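Local structure of dihydrodipicolinate synthase (Agrobacterium tumefaciens, 3B4U) at residues D82-A88 against W121-V125; A99-A105 against R134-Y139; R58-L62 against I75-V79; S91-L95 against I129-R134. The protein probably catalyses the condensation of pyruvate with aspartate semialdehyde, a step on the way to lysine, as a lyase of the dihydrodipicolinate synthase family. One frame throughout, in Å; residues are numbered along the deposited sequence.

Contact 1 (D82-A88 against W121-V125). With MG (magnesium ion), chain C.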
loop_
_atom_site.group_PDB
_atom_site.type_symbol
_atom_site.label_atom_id
_atom_site.label_comp_id
_atom_site.label_asym_id
_atom_site.label_seq_id
_atom_site.Cartn_x
_atom_site.Cartn_y
_atom_site.Cartn_z
ATOM N N ASP B 82 -1.554 5.099 1.977
ATOM C CA ASP B 82 -2.163 4.436 3.131
ATOM C C ASP B 82 -2.324 5.320 4.349
ATOM O O ASP B 82 -3.000 4.928 5.296
ATOM C CB ASP B 82 -1.388 3.172 3.472
ATOM C CG ASP B 82 -1.195 2.315 2.239
ATOM O OD1 ASP B 82 -2.203 2.145 1.505
ATOM O OD2 ASP B 82 -0.063 1.861 1.990
ATOM N N SER B 83 -1.735 6.503 4.348
ATOM C CA SER B 83 -1.833 7.399 5.487
ATOM C C SER B 83 -2.715 8.569 5.139
ATOM O O SER B 83 -2.786 9.042 3.990
ATOM C CB SER B 83 -0.438 7.899 5.910
ATOM O OG SER B 83 0.145 8.700 4.894
ATOM N N ILE B 84 -3.365 9.096 6.180
ATOM C CA ILE B 84 -4.176 10.286 6.064
ATOM C C ILE B 84 -3.323 11.450 5.579
ATOM O O ILE B 84 -3.745 12.205 4.689
ATOM C CB ILE B 84 -4.839 10.593 7.441
ATOM C CG1 ILE B 84 -5.904 9.523 7.753
ATOM C CG2 ILE B 84 -5.429 12.009 7.462
ATOM C CD1 ILE B 84 -6.215 9.393 9.247
ATOM N N GLU B 85 -2.151 11.645 6.181
ATOM C CA GLU B 85 -1.299 12.786 5.843
ATOM C C GLU B 85 -0.909 12.774 4.385
ATOM O O GLU B 85 -1.011 13.781 3.689
ATOM C CB GLU B 85 -0.053 12.789 6.737
ATOM C CG GLU B 85 0.858 13.967 6.460
ATOM C CD GLU B 85 1.963 14.070 7.491
ATOM O OE1 GLU B 85 2.869 13.218 7.497
ATOM O OE2 GLU B 85 1.922 15.024 8.314
ATOM N N ASP B 86 -0.459 11.633 3.897
ATOM C CA ASP B 86 0.019 11.598 2.508
ATOM C C ASP B 86 -1.154 11.665 1.520
ATOM O O ASP B 86 -1.033 12.308 0.491
ATOM C CB ASP B 86 0.840 10.355 2.235
ATOM C CG ASP B 86 2.178 10.389 2.873
ATOM O OD1 ASP B 86 2.420 11.158 3.808
ATOM O OD2 ASP B 86 3.038 9.628 2.396
ATOM N N ALA B 87 -2.283 11.043 1.842
ATOM C CA ALA B 87 -3.424 11.133 0.950
ATOM C C ALA B 87 -3.920 12.562 0.869
ATOM O O ALA B 87 -4.240 13.068 -0.218
ATOM C CB ALA B 87 -4.554 10.207 1.414
ATOM N N ALA B 88 -3.976 13.242 2.013
ATOM C CA ALA B 88 -4.382 14.630 2.000
ATOM C C ALA B 88 -3.385 15.531 1.271
ATOM O O ALA B 88 -3.769 16.401 0.521
ATOM C CB ALA B 88 -4.611 15.113 3.410
ATOM N N TRP B 121 -11.479 7.210 7.979
ATOM C CA TRP B 121 -10.260 7.524 7.236
ATOM C C TRP B 121 -10.546 8.608 6.183
ATOM O O TRP B 121 -9.845 9.609 6.103
ATOM C CB TRP B 121 -9.725 6.279 6.526
ATOM C CG TRP B 121 -8.382 6.481 5.900
ATOM C CD1 TRP B 121 -7.184 6.331 6.517
ATOM C CD2 TRP B 121 -8.104 6.835 4.548
ATOM N NE1 TRP B 121 -6.174 6.567 5.624
ATOM C CE2 TRP B 121 -6.708 6.894 4.413
ATOM C CE3 TRP B 121 -8.890 7.101 3.437
ATOM C CZ2 TRP B 121 -6.079 7.159 3.190
ATOM C CZ3 TRP B 121 -8.277 7.370 2.222
ATOM C CH2 TRP B 121 -6.877 7.398 2.120
ATOM N N PHE B 122 -11.582 8.391 5.365
ATOM C CA PHE B 122 -11.923 9.386 4.367
ATOM C C PHE B 122 -12.248 10.729 5.022
ATOM O O PHE B 122 -11.810 11.769 4.559
ATOM C CB PHE B 122 -13.088 8.906 3.496
ATOM C CG PHE B 122 -12.728 7.883 2.453
ATOM C CD1 PHE B 122 -11.955 8.229 1.353
ATOM C CD2 PHE B 122 -13.146 6.577 2.581
ATOM C CE1 PHE B 122 -11.613 7.297 0.395
ATOM C CE2 PHE B 122 -12.816 5.646 1.623
ATOM C CZ PHE B 122 -12.062 6.005 0.534
ATOM N N SER B 123 -13.029 10.698 6.094
ATOM C CA SER B 123 -13.339 11.944 6.791
ATOM C C SER B 123 -12.089 12.683 7.243
ATOM O O SER B 123 -11.984 13.898 7.091
ATOM C CB SER B 123 -14.202 11.665 8.010
ATOM O OG SER B 123 -14.518 12.888 8.660
ATOM N N ALA B 124 -11.122 11.953 7.793
ATOM C CA ALA B 124 -9.880 12.576 8.255
ATOM C C ALA B 124 -9.070 13.145 7.099
ATOM O O ALA B 124 -8.493 14.220 7.215
ATOM C CB ALA B 124 -9.058 11.573 9.042
ATOM N N VAL B 125 -9.049 12.443 5.973
ATOM C CA VAL B 125 -8.368 12.963 4.778
ATOM C C VAL B 125 -9.025 14.270 4.331
ATOM O O VAL B 125 -8.326 15.250 4.088
ATOM C CB VAL B 125 -8.372 11.922 3.629
ATOM C CG1 VAL B 125 -7.861 12.537 2.322
ATOM C CG2 VAL B 125 -7.510 10.731 4.021
HETATM MG MG MG C . 0.738 1.261 0.125
HETATM O O HOH W 1 -4.321 5.779 7.810
HETATM O O HOH W 2 -0.921 2.002 -0.819
HETATM O O HOH W 3 -0.230 -0.580 0.044
HETATM O O HOH W 4 1.687 3.118 0.196
#

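Contact 2 (A99-A105 against R134-Y139)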
loop_
_atom_site.group_PDB
_atom_site.type_symbol
_atom_site.label_atom_id
_atom_site.label_comp_id
_atom_site.label_asym_id
_atom_site.label_seq_id
_atom_site.Cartn_x
_atom_site.Cartn_y
_atom_site.Cartn_z
ATOM N N ALA B 99 -6.608 20.336 -10.764
ATOM C CA ALA B 99 -7.014 19.046 -11.297
ATOM C C ALA B 99 -8.505 18.918 -11.281
ATOM O O ALA B 99 -9.191 19.398 -10.376
ATOM C CB ALA B 99 -6.377 17.919 -10.498
ATOM N N ARG B 100 -9.037 18.225 -12.283
ATOM C CA ARG B 100 -10.475 17.995 -12.377
ATOM C C ARG B 100 -11.000 17.213 -11.181
ATOM O O ARG B 100 -12.078 17.499 -10.649
ATOM C CB ARG B 100 -10.786 17.198 -13.661
ATOM C CG ARG B 100 -12.241 17.266 -14.011
ATOM C CD ARG B 100 -12.717 16.185 -14.944
ATOM N NE ARG B 100 -14.120 16.396 -15.373
ATOM C CZ ARG B 100 -15.220 16.165 -14.656
ATOM N NH1 ARG B 100 -15.194 15.667 -13.445
ATOM N NH2 ARG B 100 -16.408 16.435 -15.186
ATOM N N ASN B 101 -10.240 16.190 -10.791
ATOM C CA ASN B 101 -10.654 15.277 -9.747
ATOM C C ASN B 101 -9.429 14.628 -9.145
ATOM O O ASN B 101 -8.352 14.570 -9.765
ATOM C CB ASN B 101 -11.523 14.092 -10.301
ATOM C CG ASN B 101 -12.873 14.494 -10.791
ATOM O OD1 ASN B 101 -13.836 14.645 -9.988
ATOM N ND2 ASN B 101 -12.989 14.649 -12.068
ATOM N N ILE B 102 -9.624 14.090 -7.943
ATOM C CA ILE B 102 -8.755 13.086 -7.370
ATOM C C ILE B 102 -9.437 11.725 -7.503
ATOM O O ILE B 102 -10.615 11.608 -7.221
ATOM C CB ILE B 102 -8.528 13.365 -5.863
ATOM C CG1 ILE B 102 -8.044 14.805 -5.615
ATOM C CG2 ILE B 102 -7.536 12.338 -5.268
ATOM C CD1 ILE B 102 -6.782 15.186 -6.359
ATOM N N LEU B 103 -8.685 10.699 -7.901
ATOM C CA LEU B 103 -9.136 9.313 -7.835
ATOM C C LEU B 103 -8.493 8.738 -6.602
ATOM O O LEU B 103 -7.298 8.442 -6.606
ATOM C CB LEU B 103 -8.735 8.570 -9.097
ATOM C CG LEU B 103 -9.083 7.079 -9.080
ATOM C CD1 LEU B 103 -10.599 6.861 -9.016
ATOM C CD2 LEU B 103 -8.485 6.371 -10.301
ATOM N N LEU B 104 -9.262 8.641 -5.527
ATOM C CA LEU B 104 -8.735 8.316 -4.215
ATOM C C LEU B 104 -9.065 6.897 -3.808
ATOM O O LEU B 104 -10.216 6.543 -3.558
ATOM C CB LEU B 104 -9.291 9.296 -3.182
ATOM C CG LEU B 104 -8.781 9.145 -1.756
ATOM C CD1 LEU B 104 -7.274 9.366 -1.634
ATOM C CD2 LEU B 104 -9.547 10.082 -0.821
ATOM N N ALA B 105 -8.025 6.083 -3.700
ATOM C CA ALA B 105 -8.176 4.746 -3.178
ATOM C C ALA B 105 -8.273 4.785 -1.660
ATOM O O ALA B 105 -7.669 5.632 -1.023
ATOM C CB ALA B 105 -7.004 3.848 -3.596
ATOM N N ARG B 134 -12.604 19.025 -2.810
ATOM C CA ARG B 134 -13.657 18.995 -3.829
ATOM C C ARG B 134 -13.356 17.791 -4.717
ATOM O O ARG B 134 -12.209 17.362 -4.797
ATOM C CB ARG B 134 -13.658 20.267 -4.700
ATOM C CG ARG B 134 -12.327 20.518 -5.384
ATOM C CD ARG B 134 -12.336 21.730 -6.317
ATOM N NE ARG B 134 -11.039 21.919 -6.955
ATOM C CZ ARG B 134 -10.598 21.260 -8.027
ATOM N NH1 ARG B 134 -11.358 20.364 -8.648
ATOM N NH2 ARG B 134 -9.355 21.442 -8.414
ATOM N N ASP B 135 -14.374 17.289 -5.407
ATOM C CA ASP B 135 -14.153 16.514 -6.641
ATOM C C ASP B 135 -13.371 15.245 -6.426
ATOM O O ASP B 135 -12.575 14.847 -7.268
ATOM C CB ASP B 135 -13.573 17.427 -7.726
ATOM C CG ASP B 135 -14.508 18.590 -8.045
ATOM O OD1 ASP B 135 -15.732 18.367 -7.996
ATOM O OD2 ASP B 135 -14.027 19.692 -8.348
ATOM N N ILE B 136 -13.645 14.576 -5.317
ATOM C CA ILE B 136 -13.027 13.294 -5.005
ATOM C C ILE B 136 -13.889 12.160 -5.553
ATOM O O ILE B 136 -15.087 12.069 -5.231
ATOM C CB ILE B 136 -12.890 13.095 -3.492
ATOM C CG1 ILE B 136 -12.198 14.276 -2.805
ATOM C CG2 ILE B 136 -12.174 11.797 -3.191
ATOM C CD1 ILE B 136 -10.880 14.542 -3.236
ATOM N N LEU B 137 -13.253 11.324 -6.365
ATOM C CA LEU B 137 -13.842 10.089 -6.860
ATOM C C LEU B 137 -13.262 8.960 -6.038
ATOM O O LEU B 137 -12.048 8.717 -6.066
ATOM C CB LEU B 137 -13.461 9.871 -8.327
ATOM C CG LEU B 137 -13.812 11.036 -9.250
ATOM C CD1 LEU B 137 -13.171 10.817 -10.631
ATOM C CD2 LEU B 137 -15.315 11.237 -9.355
ATOM N N VAL B 138 -14.065 8.247 -5.248
ATOM C CA VAL B 138 -13.526 7.168 -4.433
ATOM C C VAL B 138 -13.390 5.911 -5.285
ATOM O O VAL B 138 -14.239 5.590 -6.111
ATOM C CB VAL B 138 -14.359 6.964 -3.144
ATOM C CG1 VAL B 138 -14.241 8.209 -2.273
ATOM C CG2 VAL B 138 -15.788 6.587 -3.418
ATOM N N TYR B 139 -12.295 5.195 -5.060
ATOM C CA TYR B 139 -11.864 4.131 -5.994
ATOM C C TYR B 139 -12.129 2.756 -5.401
ATOM O O TYR B 139 -11.495 2.355 -4.430
ATOM C CB TYR B 139 -10.373 4.331 -6.291
ATOM C CG TYR B 139 -9.778 3.563 -7.435
ATOM C CD1 TYR B 139 -10.524 2.869 -8.385
ATOM C CD2 TYR B 139 -8.392 3.568 -7.589
ATOM C CE1 TYR B 139 -9.892 2.218 -9.459
ATOM C CE2 TYR B 139 -7.770 2.965 -8.664
ATOM C CZ TYR B 139 -8.532 2.301 -9.593
ATOM O OH TYR B 139 -7.888 1.659 -10.626
HETATM O O HOH W 5 -13.641 19.550 -11.347
#

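Contact 3 (R58-L62 against I75-V79)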
loop_
_atom_site.group_PDB
_atom_site.type_symbol
_atom_site.label_atom_id
_atom_site.label_comp_id
_atom_site.label_asym_id
_atom_site.label_seq_id
_atom_site.Cartn_x
_atom_site.Cartn_y
_atom_site.Cartn_z
ATOM N N ARG B 58 5.867 12.214 -8.877
ATOM C CA ARG B 58 4.532 12.637 -9.286
ATOM C C ARG B 58 4.421 14.159 -9.322
ATOM O O ARG B 58 3.657 14.692 -10.117
ATOM C CB ARG B 58 3.479 12.005 -8.392
ATOM C CG ARG B 58 3.472 12.404 -6.959
ATOM C CD ARG B 58 2.411 11.620 -6.189
ATOM N NE ARG B 58 1.056 12.114 -6.464
ATOM C CZ ARG B 58 0.030 11.366 -6.855
ATOM N NH1 ARG B 58 0.126 10.075 -7.126
ATOM N NH2 ARG B 58 -1.133 11.957 -7.017
ATOM N N GLN B 59 5.136 14.836 -8.422
ATOM C CA GLN B 59 5.136 16.301 -8.408
ATOM C C GLN B 59 5.806 16.856 -9.651
ATOM O O GLN B 59 5.317 17.799 -10.260
ATOM C CB GLN B 59 5.795 16.802 -7.121
ATOM C CG GLN B 59 5.041 16.378 -5.864
ATOM C CD GLN B 59 5.762 16.690 -4.568
ATOM O OE1 GLN B 59 6.971 16.544 -4.441
ATOM N NE2 GLN B 59 4.992 17.045 -3.583
ATOM N N ALA B 60 6.923 16.267 -10.043
ATOM C CA ALA B 60 7.622 16.659 -11.252
ATOM C C ALA B 60 6.748 16.417 -12.482
ATOM O O ALA B 60 6.678 17.244 -13.373
ATOM C CB ALA B 60 8.948 15.915 -11.356
ATOM N N ILE B 61 6.080 15.267 -12.538
ATOM C CA ILE B 61 5.250 14.920 -13.672
ATOM C C ILE B 61 4.072 15.875 -13.794
ATOM O O ILE B 61 3.798 16.403 -14.880
ATOM C CB ILE B 61 4.803 13.456 -13.570
ATOM C CG1 ILE B 61 6.002 12.517 -13.765
ATOM C CG2 ILE B 61 3.718 13.148 -14.609
ATOM C CD1 ILE B 61 5.756 11.093 -13.264
ATOM N N LEU B 62 3.369 16.123 -12.698
ATOM C CA LEU B 62 2.215 17.022 -12.755
ATOM C C LEU B 62 2.647 18.419 -13.206
ATOM O O LEU B 62 1.998 19.052 -14.044
ATOM C CB LEU B 62 1.483 17.056 -11.411
ATOM C CG LEU B 62 0.224 17.920 -11.385
ATOM C CD1 LEU B 62 -0.804 17.466 -12.405
ATOM C CD2 LEU B 62 -0.347 17.930 -9.981
ATOM N N ILE B 75 -7.050 16.898 -16.222
ATOM C CA ILE B 75 -6.176 15.976 -15.507
ATOM C C ILE B 75 -6.868 15.514 -14.242
ATOM O O ILE B 75 -7.368 16.303 -13.447
ATOM C CB ILE B 75 -4.844 16.648 -15.132
ATOM C CG1 ILE B 75 -4.114 17.108 -16.384
ATOM C CG2 ILE B 75 -3.961 15.697 -14.316
ATOM C CD1 ILE B 75 -2.867 17.943 -16.112
ATOM N N VAL B 76 -6.904 14.200 -14.055
ATOM C CA VAL B 76 -7.318 13.539 -12.813
ATOM C C VAL B 76 -6.063 12.910 -12.228
ATOM O O VAL B 76 -5.255 12.360 -12.977
ATOM C CB VAL B 76 -8.383 12.461 -13.108
ATOM C CG1 VAL B 76 -8.767 11.664 -11.870
ATOM C CG2 VAL B 76 -9.617 13.099 -13.765
ATOM N N THR B 77 -5.853 12.985 -10.911
ATOM C CA THR B 77 -4.705 12.337 -10.297
ATOM C C THR B 77 -5.128 11.221 -9.372
ATOM O O THR B 77 -5.907 11.442 -8.428
ATOM C CB THR B 77 -3.829 13.336 -9.540
ATOM O OG1 THR B 77 -4.584 13.972 -8.519
ATOM C CG2 THR B 77 -3.289 14.397 -10.457
ATOM N N GLY B 78 -4.570 10.035 -9.567
ATOM C CA GLY B 78 -4.732 8.940 -8.625
ATOM C C GLY B 78 -3.925 9.155 -7.372
ATOM O O GLY B 78 -2.797 9.634 -7.429
ATOM N N VAL B 79 -4.519 8.808 -6.245
ATOM C CA VAL B 79 -3.893 8.852 -4.919
ATOM C C VAL B 79 -4.156 7.488 -4.310
ATOM O O VAL B 79 -5.290 7.100 -4.111
ATOM C CB VAL B 79 -4.460 10.008 -4.059
ATOM C CG1 VAL B 79 -3.896 9.948 -2.649
ATOM C CG2 VAL B 79 -4.086 11.369 -4.699
#

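Contact 4 (S91-L95 against I129-R134)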
loop_
_atom_site.group_PDB
_atom_site.type_symbol
_atom_site.label_atom_id
_atom_site.label_comp_id
_atom_site.label_asym_id
_atom_site.label_seq_id
_atom_site.Cartn_x
_atom_site.Cartn_y
_atom_site.Cartn_z
ATOM N N SER B 91 -3.603 14.914 -2.503
ATOM C CA SER B 91 -4.895 15.432 -2.986
ATOM C C SER B 91 -4.887 16.952 -3.022
ATOM O O SER B 91 -5.300 17.549 -4.021
ATOM C CB SER B 91 -6.021 14.938 -2.108
ATOM O OG SER B 91 -6.182 13.528 -2.163
ATOM N N ALA B 92 -4.455 17.578 -1.931
ATOM C CA ALA B 92 -4.436 19.044 -1.872
ATOM C C ALA B 92 -3.554 19.643 -2.952
ATOM O O ALA B 92 -3.910 20.649 -3.571
ATOM C CB ALA B 92 -4.012 19.515 -0.475
ATOM N N GLU B 93 -2.414 19.048 -3.202
ATOM C CA GLU B 93 -1.506 19.578 -4.216
ATOM C C GLU B 93 -2.152 19.556 -5.594
ATOM O O GLU B 93 -2.115 20.514 -6.294
ATOM C CB GLU B 93 -0.231 18.751 -4.283
ATOM C CG GLU B 93 0.695 18.955 -3.147
ATOM C CD GLU B 93 1.809 17.927 -3.148
ATOM O OE1 GLU B 93 2.221 17.580 -4.248
ATOM O OE2 GLU B 93 2.247 17.548 -2.078
ATOM N N ALA B 94 -2.787 18.443 -5.953
ATOM C CA ALA B 94 -3.430 18.329 -7.258
ATOM C C ALA B 94 -4.628 19.257 -7.361
ATOM O O ALA B 94 -4.832 19.926 -8.387
ATOM C CB ALA B 94 -3.797 16.877 -7.559
ATOM N N LEU B 95 -5.434 19.334 -6.308
ATOM C CA LEU B 95 -6.603 20.210 -6.337
ATOM C C LEU B 95 -6.198 21.675 -6.434
ATOM O O LEU B 95 -6.817 22.432 -7.169
ATOM C CB LEU B 95 -7.475 19.994 -5.105
ATOM C CG LEU B 95 -8.217 18.642 -5.036
ATOM C CD1 LEU B 95 -8.927 18.513 -3.705
ATOM C CD2 LEU B 95 -9.176 18.435 -6.228
ATOM N N ILE B 129 -7.278 17.959 4.108
ATOM C CA ILE B 129 -7.217 18.774 2.873
ATOM C C ILE B 129 -7.725 20.186 3.174
ATOM O O ILE B 129 -7.116 21.184 2.747
ATOM C CB ILE B 129 -8.028 18.149 1.732
ATOM C CG1 ILE B 129 -7.416 16.813 1.276
ATOM C CG2 ILE B 129 -8.107 19.109 0.536
ATOM C CD1 ILE B 129 -8.313 16.015 0.417
ATOM N N GLY B 130 -8.817 20.258 3.926
ATOM C CA GLY B 130 -9.407 21.518 4.345
ATOM C C GLY B 130 -10.498 22.003 3.425
ATOM O O GLY B 130 -11.116 21.242 2.663
ATOM N N LYS B 131 -10.682 23.319 3.472
ATOM C CA LYS B 131 -11.817 23.950 2.852
ATOM C C LYS B 131 -11.843 23.793 1.345
ATOM O O LYS B 131 -12.893 23.885 0.734
ATOM C CB LYS B 131 -11.885 25.439 3.263
ATOM C CG LYS B 131 -10.772 26.295 2.696
ATOM C CD LYS B 131 -10.846 27.749 3.193
ATOM C CE LYS B 131 -9.714 28.561 2.591
ATOM N NZ LYS B 131 -9.760 30.023 2.964
ATOM N N ASP B 132 -10.675 23.612 0.761
ATOM C CA ASP B 132 -10.532 23.428 -0.670
ATOM C C ASP B 132 -10.891 22.031 -1.210
ATOM O O ASP B 132 -10.870 21.810 -2.408
ATOM C CB ASP B 132 -9.067 23.704 -1.048
ATOM C CG ASP B 132 -8.616 25.139 -0.752
ATOM O OD1 ASP B 132 -9.442 26.081 -0.832
ATOM O OD2 ASP B 132 -7.408 25.305 -0.462
ATOM N N ALA B 133 -11.171 21.072 -0.346
ATOM C CA ALA B 133 -11.512 19.722 -0.783
ATOM C C ALA B 133 -12.690 19.783 -1.720
ATOM O O ALA B 133 -13.688 20.470 -1.452
ATOM C CB ALA B 133 -11.833 18.881 0.436
ATOM N N ARG B 134 -12.604 19.025 -2.810
ATOM C CA ARG B 134 -13.657 18.995 -3.829
ATOM C C ARG B 134 -13.356 17.791 -4.717
ATOM O O ARG B 134 -12.209 17.362 -4.797
ATOM C CB ARG B 134 -13.658 20.267 -4.700
ATOM C CG ARG B 134 -12.327 20.518 -5.384
ATOM C CD ARG B 134 -12.336 21.730 -6.317
ATOM N NE ARG B 134 -11.039 21.919 -6.955
ATOM C CZ ARG B 134 -10.598 21.260 -8.027
ATOM N NH1 ARG B 134 -11.358 20.364 -8.648
ATOM N NH2 ARG B 134 -9.355 21.442 -8.414
#

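Contact 1 (D82-A88 against W121-V125)
D82 O and W121 NE1 are joined by a water, which donates to the carbonyl at 3.0 Å from D82 O and accepts a weak bond from W121 NE1 in the plane of the indole. The direct approach, D82 O to W121 NE1, is 3.6 Å and forms no hydrogen bond. With its CG anti to the backbone N (chi1 -172°), W121 sends its ring from helix 121-125 toward the start of helix 84-88. There I84 CG1 rests 3.7 Å from W121 CD1, and A87 CB meets the six-membered ring 3.7 Å from W121 CH2. The I84 and W121 side chains run alongside each other head to tail. Beyond the ring, I84 CD1 packs on A124 CB at 3.6 Å, while V125 CG2 lies over one face of W121 and also touches A87 CB. S83 OG caps the first helix by accepting from D86 N at 3.2 Å. Just before it, D82 OD2 binds magnesium at 2.1 Å together with three waters and D82 OD2 of the second subunit; D82 OD1 accepts from S108 N. The short helix segments cross at -55°, the side-by-side packing of successive outer helices in a TIM barrel, here starting at a metal-bridged subunit interface.

Contact 2 (A99-A105 against R134-Y139)
Strands 101-104 and 136-139 run parallel, 4.6 Å apart at closest approach, with the backbone bonds I102 N to D135 O, L137 N to I102 O, L104 N to L137 O and Y139 N to L104 O. On the face that carries L103 and L137, L103 slants over the Y139 ring: L103 CD2 stands 3.9 Å from the ring centroid and 15° off the normal, a CH-pi contact, while L103 CD1 touches Y139 CB at 3.7 Å. Y139 OH bonds to T46 OG1, and its side chain packs on Y109 of the second subunit, a grouping consistent with the tyrosine-threonine-tyrosine proton relay known from this family. The two strands, with helix 115-129 between them in the chain, form one beta-alpha-beta unit of the TIM barrel. On the other side, the I102 and I136 side chains are aligned in parallel, I102 CG1 being 3.7 Å from I136 CD1; L104 CB rests on I136 CG2. At the N-terminal end R134 grips a single oxygen end-on, NH2 and NH1 reaching A99 O at 2.8 and 2.9 Å close to the guanidinium plane. R134 NH1 also donates in plane to the anti lone pair of D135 OD2 at 2.8 Å, a salt bridge that fixes the rotation of the guanidinium. A water donates to R100 O and, weakly, to D135 OD2.

Contact 3 (R58-L62 against I75-V79)
R58 meets the strand end-on: its guanidinium points edge-first at the carbonyl of G78, and both terminal nitrogens donate to that one oxygen. R58 NH2 lies 2.9 Å from G78 O, tilted 32° from the carbonyl plane, and R58 NH1 lies 3.0 Å from G78 O, nearly along the C=O axis. The acceptor sits close to the plane of the guanidinium, so the flat group is held by its edge. CG of R58 stands between the backbone N and the carbonyl carbon (chi1 65°), and a bend at chi3 (-76°) swings the end of the chain onto the strand. The V79 side chain crosses the arginine at about a right angle, bringing V79 CG2 to 3.8 Å from R58 NH2; T77 CB approaches the same nitrogen at 3.9 Å. One turn further along the helix, L62 leans across the CG2 branch of I75, with L62 CD1 4.1 Å from I75 CG2. The carbonyl of G78 probably stabilises the charge of the buried R58, while the leucine gives a looser apolar contact near the strand's other end. Q90 of the next helix, 84-96, also packs on R58. Helix 58-62 runs antiparallel to strand 75-79 with the axes 11.5 Å apart, as expected where the helix of a beta-alpha-beta unit packs against its second strand in a TIM barrel.

Contact 4 (S91-L95 against I129-R134)
L95 and R134 pass alongside each other in opposite directions, and L95 CD2 comes to lie over the centre of one guanidinium face, 3.6 Å from R134 CZ. R134 NH2 meanwhile donates to L95 O at 3.0 Å, in the carbonyl plane and on a lone pair; the oxygen is tilted 16° from the guanidinium plane. One residue therefore offers the arginine both a methyl group over its face and a carbonyl near its edge, and the stronger partner of the same nitrogen is A99 O. The other methyl, L95 CD1, packs on the main chain of the loop, 3.6 Å from R134 O, with D132 O and A133 CA slightly farther off. Farther back along helix 84-96, the I129 side chain divides its contacts between two neighbouring residues, I129 CD1 touching S91 CB at 3.6 Å and I129 CG2 lying 4.2 Å from A92 CB. These contacts join one barrel helix to the connection that leads from helix 115-129 into strand 136-140 of the TIM barrel. That connection is shaped by G130, which leaves the helix with positive phi (94°), and by the type I turn from G130 to A133, in which A133 N donates to G130 O. Deeper in, S91 OG is bonded to A87 O in the preceding turn of its helix, and I102 of strand 101-104 lies against both S91 and L95.

In the fold
From the N terminus, contact 3 is the first to close, tying helix 57-67 to strand 75-79 before any other contact opens. The remaining three open in the order contact 1, contact 4, contact 2 and close in that same order, so each crosses the other two and none nests. Contact 1 pairs the start of helix 84-96 with helix 115-129; contact 4 joins later turns of helix 84-96 to the loop after helix 115-129; contact 2 pairs strand 101-104 with strand 136-140 and shares R134 with contact 4. Contact 3 meets contact 2 through neighbouring strands of the sheet, where V79 N lies 2.8 Å from L103 O, a probable hydrogen bond.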